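Local coordinates for hypothetical membrane protein (Corynebacterium glutamicum, PDB 6JSA) that binds heme through its C-terminal HtaA domain, the part present here, and probably passes it on within the heme uptake machinery of corynebacteria, at residues V5-A10 and Q44-S49; I61-S66 and I83-N88. All blocks are in the same frame, centred on the assembly; numbering follows the deposited sequence. Where two conformers were deposited one is given.

In the fold
From the N terminus, residues 5-10 run along strand 3-12 before the chain enters helix 16-23, which carries the axial heme ligand Tyr-21. Contact 1 closes this 33-residue excursion when strand 42-53 returns antiparallel to the first strand. The chain then reverses into strand 58-62, and contact 2, pairing 61-66 with 83-88, closes a shorter loop of 16 residues that hold most of strand 66-71 and the start of strand 76-88. The two closures follow in series, neither nesting nor crossing. Strands 42-53 and 58-62 are neighbours, with a probable Ser-49 to Asn-62 hydrogen bond between them, so the order of pairing runs 3-12, 42-53, 58-62, 76-88.

Contact 1 of 2, residues V5-A10 and Q44-S49; sequences VTQASA and QFSGNS
Ala-8 and Gly-47 exchange two backbone hydrogen bonds, from Ala-8 N to Gly-47 O at 2.7 Å and from Gly-47 N to Ala-8 O at 3.0 Å. Ala-10 and Phe-45 repeat the exchange, with Ala-10 N to Phe-45 O at 3.0 Å and Phe-45 N to Ala-10 O at 2.9 Å. Between these hydrogen-bonded pairs, Ser-9 and Ser-46 form the non-hydrogen-bonded pair. There Ser-9 CA comes within 3.2 Å of Phe-45 O, a CA-H...O contact that adds to the N-H bond this carbonyl already accepts.

Ala-8 O has a second donor in Gln-7 NE2, 3.0 Å away. The Gln-7 chain bends at its second torsion (chi2 70°), which turns the amide back toward the seam between the strands, where NE2 finds Ala-8 O; this oxygen lies in the amide plane, and the bond is fairly straight at 163°. Gln-7 NE2 and Gly-47 N reach it from opposite faces of its carbonyl plane and therefore do not compete for one position. NE2 is also near Gly-47 O, but the angle is too poor for a hydrogen bond.

At the far end, water 1 donates to Ala-10 O at 3.3 Å and to Gln-44 OE1 at 2.7 Å, while Gln-44 NE2 bonds to Gln-42 O. On its other edge strand 3-12 is met by strand 159-165, through backbone bonds of Gln-7 to Thr-164 and of Ser-9 to Ser-162.

The methyls of Ala-8 and Ala-10 and the Phe-45 ring share the face packed against Phe-63, whereas Ser-9 and Ser-46 lie on the opposite one. With strand directions 164° apart, this is a short antiparallel ladder of three pairs, beginning after the corner at Thr-6 and Gln-7, inside the largely beta HtaA domain and away from its heme site.

Contact 2 of 2, residues I61-S66 and I83-N88; sequences INFPGS and IEISFN
Ile-61 and Ile-85 form an antiparallel hydrogen-bonded pair, with Ile-61 N to Ile-85 O at 2.8 Å and Ile-85 N to Ile-61 O at 2.9 Å, and a third bond joins Phe-63 N to Ile-83 O at 2.9 Å, Phe-63 N lying nearly in line with the Ile-83 C=O (C=O...N 173°). Between them, at the non-hydrogen-bonded pair of Asn-62 and Glu-84, Glu-84 CA makes a CA-H...O contact of 3.3 Å with Ile-61 O.

Phe-63 carries much of the apolar contact. Its CD2 lies 3.9 Å from Ile-83 CG1, the two side chains passing at a slant. The branch of Ile-83 gets there because CG1 is wedged between the backbone N and the carbonyl carbon (chi1 73°), while the ring turns its edge, in plane, to Ile-83 O. Further along, Ile-61 and Ile-85 meet at their CB atoms, 4.4 Å apart, and their branches then diverge; Ile-61 CG1 meets the edge of the Phe-87 ring at CE1. Phe-161 packs on both Ile-61 and Ile-85, and Leu-118 and Phe-120 add to the cover of Ile-85.

The polar side is built differently. Glu-84 leaves the strand with CG opposite the backbone N (chi1 168°) and runs on extended beside the Asn-62 side chain. Its carboxylate is taken by OE2 to Ser-60 OG and by a salt bridge from OE1 to Arg-112.

Past Phe-63, water 2 joins Ile-83 N to the 61-66 chain: it accepts from Ile-83 N at 2.9 Å and lies near the carbonyls of Pro-64 and Gly-65, its bond to Pro-64 being weak.

The chemistry thus divides by face: aliphatic and aromatic groups fill the buried side, while the charge of Glu-84 is kept on the other and is probably stabilised as a carboxylate by Arg-112.

Contact 1 of 2, residues V5-A10 and Q44-S49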
ATOM      1  N   VAL A   5      -9.583   1.107 -16.227  1.00 11.81           N
ATOM      2  CA  VAL A   5     -10.224   0.602 -15.023  1.00 11.30           C
ATOM      3  C   VAL A   5     -11.612   1.214 -14.907  1.00 11.18           C
ATOM      4  O   VAL A   5     -11.780   2.437 -14.997  1.00 13.11           O
ATOM      5  CB  VAL A   5      -9.367   0.922 -13.790  1.00 12.29           C
ATOM      6  CG1 VAL A   5     -10.164   0.689 -12.505  1.00 12.69           C
ATOM      7  CG2 VAL A   5      -8.101   0.079 -13.801  1.00 13.59           C
ATOM      8  N   THR A   6     -12.618   0.363 -14.725  1.00 10.95           N
ATOM      9  CA  THR A   6     -13.971   0.835 -14.417  1.00 11.76           C
ATOM     10  C   THR A   6     -14.086   1.033 -12.907  1.00 10.75           C
ATOM     11  O   THR A   6     -14.151   2.167 -12.423  1.00 11.04           O
ATOM     12  CB  THR A   6     -15.004  -0.146 -14.973  1.00 12.14           C
ATOM     13  OG1 THR A   6     -14.786  -0.314 -16.385  1.00 14.94           O
ATOM     14  CG2 THR A   6     -16.410   0.385 -14.739  1.00 11.61           C
ATOM     15  N   GLN A   7     -14.087  -0.067 -12.152  1.00  9.71           N
ATOM     16  CA  GLN A   7     -14.082  -0.030 -10.697  1.00  9.48           C
ATOM     17  C   GLN A   7     -12.979  -0.944 -10.200  1.00  9.55           C
ATOM     18  O   GLN A   7     -12.889  -2.095 -10.634  1.00 11.22           O
ATOM     19  CB  GLN A   7     -15.401  -0.553 -10.129  1.00  9.78           C
ATOM     20  CG  GLN A   7     -15.429  -0.595  -8.613  1.00  9.05           C
ATOM     21  CD  GLN A   7     -15.479   0.799  -8.016  1.00  8.25           C
ATOM     22  OE1 GLN A   7     -16.462   1.511  -8.212  1.00  9.61           O
ATOM     23  NE2 GLN A   7     -14.420   1.208  -7.321  1.00  8.59           N
ATOM     24  N   ALA A   8     -12.163  -0.446  -9.273  1.00  8.15           N
ATOM     25  CA  ALA A   8     -11.153  -1.267  -8.624  1.00  8.27           C
ATOM     26  C   ALA A   8     -11.317  -1.193  -7.115  1.00  8.51           C
ATOM     27  O   ALA A   8     -11.839  -0.220  -6.559  1.00  8.14           O
ATOM     28  CB  ALA A   8      -9.731  -0.821  -8.972  1.00  9.16           C
ATOM     29  N   SER A   9     -10.856  -2.246  -6.460  1.00  7.97           N
ATOM     30  CA  SER A   9     -10.760  -2.279  -5.012  0.60  8.91           C
ATOM     31  C   SER A   9      -9.478  -3.005  -4.646  1.00  8.12           C
ATOM     32  O   SER A   9      -9.000  -3.871  -5.384  1.00  9.90           O
ATOM     33  CB  SER A   9     -11.955  -2.992  -4.373  0.60 10.74           C
ATOM     34  OG  SER A   9     -11.960  -4.357  -4.728  0.60 12.00           O
ATOM     35  N   ALA A  10      -8.899  -2.621  -3.517  1.00  8.13           N
ATOM     36  CA  ALA A  10      -7.703  -3.280  -3.026  1.00  8.29           C
ATOM     37  C   ALA A  10      -7.818  -3.429  -1.523  1.00  7.13           C
ATOM     38  O   ALA A  10      -8.500  -2.645  -0.849  1.00  7.99           O
ATOM     39  CB  ALA A  10      -6.416  -2.533  -3.398  1.00  9.75           C
ATOM     40  N   GLN A  44      -8.987  -0.703   3.206  1.00  6.81           N
ATOM     41  CA  GLN A  44      -9.871  -0.965   2.078  1.00  7.23           C
ATOM     42  C   GLN A  44      -9.813   0.241   1.156  1.00  7.13           C
ATOM     43  O   GLN A  44     -10.157   1.362   1.560  1.00  6.99           O
ATOM     44  CB  GLN A  44     -11.305  -1.195   2.565  1.00  8.23           C
ATOM     45  CG  GLN A  44     -11.436  -2.317   3.595  1.00  8.82           C
ATOM     46  CD  GLN A  44     -11.330  -3.697   2.980  1.00  9.35           C
ATOM     47  OE1 GLN A  44     -11.852  -3.941   1.895  1.00 11.23           O
ATOM     48  NE2 GLN A  44     -10.667  -4.611   3.673  1.00 10.13           N
ATOM     49  N   PHE A  45      -9.378   0.008  -0.073  1.00  7.20           N
ATOM     50  CA  PHE A  45      -9.160   1.065  -1.046  1.00  7.23           C
ATOM     51  C   PHE A  45     -10.155   0.904  -2.180  1.00  7.29           C
ATOM     52  O   PHE A  45     -10.458  -0.220  -2.600  1.00  7.71           O
ATOM     53  CB  PHE A  45      -7.728   1.009  -1.593  1.00  7.43           C
ATOM     54  CG  PHE A  45      -6.675   1.114  -0.522  1.00  7.74           C
ATOM     55  CD1 PHE A  45      -6.241  -0.014   0.164  1.00  8.64           C
ATOM     56  CD2 PHE A  45      -6.139   2.349  -0.189  1.00  8.60           C
ATOM     57  CE1 PHE A  45      -5.285   0.085   1.161  1.00  8.76           C
ATOM     58  CE2 PHE A  45      -5.174   2.457   0.806  1.00  8.90           C
ATOM     59  CZ  PHE A  45      -4.751   1.323   1.481  1.00  8.65           C
ATOM     60  N   SER A  46     -10.651   2.031  -2.673  1.00  7.48           N
ATOM     61  CA  SER A  46     -11.679   2.038  -3.694  1.00  8.04           C
ATOM     62  C   SER A  46     -11.282   3.066  -4.739  1.00  7.12           C
ATOM     63  O   SER A  46     -11.057   4.231  -4.407  1.00  7.53           O
ATOM     64  CB  SER A  46     -13.008   2.399  -3.035  1.00  9.42           C
ATOM     65  OG  SER A  46     -14.054   2.377  -3.973  1.00 10.74           O
ATOM     66  N   GLY A  47     -11.168   2.641  -5.999  1.00  7.30           N
ATOM     67  CA  GLY A  47     -10.697   3.531  -7.040  1.00  7.88           C
ATOM     68  C   GLY A  47     -11.405   3.290  -8.356  1.00  8.50           C
ATOM     69  O   GLY A  47     -11.946   2.212  -8.615  1.00  9.20           O
ATOM     70  N   ASN A  48     -11.385   4.320  -9.199  1.00  9.17           N
ATOM     71  CA  ASN A  48     -11.971   4.167 -10.527  1.00  9.83           C
ATOM     72  C   ASN A  48     -11.046   4.664 -11.633  1.00 10.66           C
ATOM     73  O   ASN A  48     -11.509   5.104 -12.689  1.00 11.43           O
ATOM     74  CB  ASN A  48     -13.373   4.772 -10.630  1.00 11.39           C
ATOM     75  CG  ASN A  48     -13.393   6.258 -10.386  1.00 12.17           C
ATOM     76  OD1 ASN A  48     -12.349   6.894 -10.207  1.00 12.60           O
ATOM     77  ND2 ASN A  48     -14.593   6.832 -10.387  1.00 13.01           N
ATOM     78  N   SER A  49      -9.736   4.587 -11.422  1.00 11.41           N
ATOM     79  CA  SER A  49      -8.803   5.031 -12.445  1.00 13.12           C
ATOM     80  C   SER A  49      -7.630   4.068 -12.564  1.00 12.12           C
ATOM     81  O   SER A  49      -7.359   3.246 -11.684  1.00 12.05           O
ATOM     82  CB  SER A  49      -8.295   6.452 -12.206  1.00 16.34           C
ATOM     83  OG  SER A  49      -7.424   6.471 -11.106  1.00 18.21           O
TER
HETATM   84  O   HOH W   1     -11.717  -3.167  -0.706  1.00 22.85           O

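Contact 2 of 2, residues I61-S66 and I83-N88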
ATOM      1  N   ILE A  61      -3.036   0.415 -11.249  1.00 11.59           N
ATOM      2  CA  ILE A  61      -4.335   0.556 -10.605  1.00 11.55           C
ATOM      3  C   ILE A  61      -4.153   1.604  -9.511  1.00 10.87           C
ATOM      4  O   ILE A  61      -3.376   1.393  -8.569  1.00 10.59           O
ATOM      5  CB  ILE A  61      -4.813  -0.774  -9.997  1.00 13.69           C
ATOM      6  CG1 ILE A  61      -4.509  -1.971 -10.916  1.00 16.00           C
ATOM      7  CG2 ILE A  61      -6.292  -0.687  -9.643  1.00 13.58           C
ATOM      8  CD1 ILE A  61      -5.319  -1.986 -12.175  1.00 16.65           C
ATOM      9  N   ASN A  62      -4.851   2.731  -9.634  1.00 12.11           N
ATOM     10  CA  ASN A  62      -4.639   3.887  -8.770  1.00 12.85           C
ATOM     11  C   ASN A  62      -5.774   4.056  -7.769  1.00 11.45           C
ATOM     12  O   ASN A  62      -6.952   3.921  -8.120  1.00 12.40           O
ATOM     13  CB  ASN A  62      -4.557   5.170  -9.598  1.00 15.40           C
ATOM     14  CG  ASN A  62      -3.315   5.237 -10.436  1.00 20.13           C
ATOM     15  OD1 ASN A  62      -2.230   5.516  -9.927  1.00 22.02           O
ATOM     16  ND2 ASN A  62      -3.461   4.998 -11.732  1.00 21.82           N
ATOM     17  N   PHE A  63      -5.413   4.399  -6.530  1.00  9.49           N
ATOM     18  CA  PHE A  63      -6.407   4.622  -5.493  1.00  8.73           C
ATOM     19  C   PHE A  63      -6.169   5.950  -4.793  1.00  9.05           C
ATOM     20  O   PHE A  63      -5.019   6.303  -4.511  1.00 11.00           O
ATOM     21  CB  PHE A  63      -6.355   3.499  -4.450  1.00  8.76           C
ATOM     22  CG  PHE A  63      -6.634   2.148  -5.032  1.00  8.46           C
ATOM     23  CD1 PHE A  63      -7.936   1.690  -5.141  1.00  8.39           C
ATOM     24  CD2 PHE A  63      -5.603   1.348  -5.512  1.00  8.63           C
ATOM     25  CE1 PHE A  63      -8.212   0.456  -5.699  1.00  9.22           C
ATOM     26  CE2 PHE A  63      -5.876   0.115  -6.074  1.00  9.93           C
ATOM     27  CZ  PHE A  63      -7.182  -0.328  -6.163  1.00  9.52           C
ATOM     28  N   PRO A  64      -7.227   6.693  -4.486  1.00  7.51           N
ATOM     29  CA  PRO A  64      -7.095   7.868  -3.621  1.00  7.26           C
ATOM     30  C   PRO A  64      -7.134   7.417  -2.163  1.00  7.34           C
ATOM     31  O   PRO A  64      -7.312   6.237  -1.854  1.00  8.15           O
ATOM     32  CB  PRO A  64      -8.354   8.658  -3.966  1.00  7.56           C
ATOM     33  CG  PRO A  64      -9.371   7.564  -4.131  1.00  8.71           C
ATOM     34  CD  PRO A  64      -8.641   6.420  -4.809  1.00  8.66           C
ATOM     35  N   GLY A  65      -6.973   8.379  -1.264  1.00  7.07           N
ATOM     36  CA  GLY A  65      -7.166   8.122   0.146  1.00  7.43           C
ATOM     37  C   GLY A  65      -5.858   8.026   0.912  1.00  7.01           C
ATOM     38  O   GLY A  65      -4.793   7.713   0.366  1.00  7.44           O
ATOM     39  N   SER A  66      -5.954   8.276   2.213  1.00  7.28           N
ATOM     40  CA  SER A  66      -4.783   8.262   3.074  1.00  7.76           C
ATOM     41  C   SER A  66      -5.061   7.550   4.392  1.00  7.42           C
ATOM     42  O   SER A  66      -6.193   7.520   4.891  1.00  7.28           O
ATOM     43  CB  SER A  66      -4.276   9.676   3.347  1.00  9.80           C
ATOM     44  OG  SER A  66      -5.281  10.460   3.937  1.00 11.25           O
ATOM     45  N   ILE A  83      -2.184   5.175  -2.884  1.00  7.21           N
ATOM     46  CA  ILE A  83      -1.484   3.948  -3.253  1.00  7.40           C
ATOM     47  C   ILE A  83      -1.770   3.594  -4.706  1.00  8.01           C
ATOM     48  O   ILE A  83      -2.826   3.926  -5.270  1.00  9.13           O
ATOM     49  CB  ILE A  83      -1.765   2.758  -2.316  1.00  9.18           C
ATOM     50  CG1 ILE A  83      -3.166   2.196  -2.534  1.00  9.67           C
ATOM     51  CG2 ILE A  83      -1.509   3.126  -0.868  1.00  9.78           C
ATOM     52  CD1 ILE A  83      -3.297   0.770  -2.011  1.00 10.62           C
ATOM     53  N   GLU A  84      -0.807   2.917  -5.321  1.00  7.49           N
ATOM     54  CA  GLU A  84      -0.892   2.482  -6.706  1.00  8.03           C
ATOM     55  C   GLU A  84      -0.268   1.100  -6.790  1.00  8.16           C
ATOM     56  O   GLU A  84       0.829   0.879  -6.265  1.00  8.90           O
ATOM     57  CB  GLU A  84      -0.135   3.447  -7.625  1.00  9.02           C
ATOM     58  CG  GLU A  84       0.077   2.938  -9.037  1.00 11.10           C
ATOM     59  CD  GLU A  84       0.885   3.902  -9.877  1.00 12.94           C
ATOM     60  OE1 GLU A  84       1.088   5.060  -9.440  1.00 14.05           O
ATOM     61  OE2 GLU A  84       1.324   3.498 -10.974  1.00 14.20           O
ATOM     62  N   ILE A  85      -0.987   0.165  -7.403  1.00  8.25           N
ATOM     63  CA  ILE A  85      -0.454  -1.146  -7.747  1.00  9.04           C
ATOM     64  C   ILE A  85      -0.032  -1.095  -9.207  1.00  9.33           C
ATOM     65  O   ILE A  85      -0.867  -0.919 -10.098  1.00  9.56           O
ATOM     66  CB  ILE A  85      -1.506  -2.242  -7.528  1.00  9.61           C
ATOM     67  CG1 ILE A  85      -1.910  -2.308  -6.051  1.00 10.16           C
ATOM     68  CG2 ILE A  85      -0.976  -3.577  -8.009  1.00 10.40           C
ATOM     69  CD1 ILE A  85      -3.114  -3.183  -5.793  1.00 10.71           C
ATOM     70  N   SER A  86       1.261  -1.239  -9.455  1.00  9.94           N
ATOM     71  CA  SER A  86       1.810  -1.282 -10.799  1.00 10.72           C
ATOM     72  C   SER A  86       2.359  -2.680 -11.034  1.00 11.05           C
ATOM     73  O   SER A  86       2.983  -3.261 -10.143  1.00 12.32           O
ATOM     74  CB  SER A  86       2.923  -0.242 -10.931  1.00 13.44           C
ATOM     75  OG  SER A  86       3.418  -0.172 -12.248  1.00 15.21           O
ATOM     76  N   PHE A  87       2.106  -3.240 -12.217  1.00 11.09           N
ATOM     77  CA  PHE A  87       2.591  -4.580 -12.501  1.00 11.66           C
ATOM     78  C   PHE A  87       3.110  -4.680 -13.926  1.00 12.24           C
ATOM     79  O   PHE A  87       2.637  -4.000 -14.836  1.00 12.21           O
ATOM     80  CB  PHE A  87       1.567  -5.695 -12.194  1.00 11.99           C
ATOM     81  CG  PHE A  87       0.285  -5.611 -12.990  1.00 12.56           C
ATOM     82  CD1 PHE A  87      -0.812  -4.909 -12.503  1.00 13.70           C
ATOM     83  CD2 PHE A  87       0.160  -6.278 -14.204  1.00 13.19           C
ATOM     84  CE1 PHE A  87      -1.997  -4.853 -13.232  1.00 13.62           C
ATOM     85  CE2 PHE A  87      -1.018  -6.223 -14.928  1.00 13.49           C
ATOM     86  CZ  PHE A  87      -2.096  -5.513 -14.440  1.00 13.61           C
ATOM     87  N   ASN A  88       4.109  -5.537 -14.082  1.00 13.29           N
ATOM     88  CA  ASN A  88       4.676  -5.898 -15.382  0.54 15.02           C
ATOM     89  C   ASN A  88       4.858  -7.409 -15.312  1.00 14.81           C
ATOM     90  O   ASN A  88       5.770  -7.887 -14.629  1.00 15.29           O
ATOM     91  CB  ASN A  88       6.018  -5.209 -15.610  0.54 17.49           C
ATOM     92  CG  ASN A  88       5.893  -3.707 -15.783  0.54 19.72           C
ATOM     93  OD1 ASN A  88       5.858  -2.956 -14.809  0.54 20.29           O
ATOM     94  ND2 ASN A  88       5.855  -3.259 -17.032  0.54 20.74           N
TER
HETATM   95  O   HOH W   2      -4.587   5.293  -1.255  1.00  8.43           O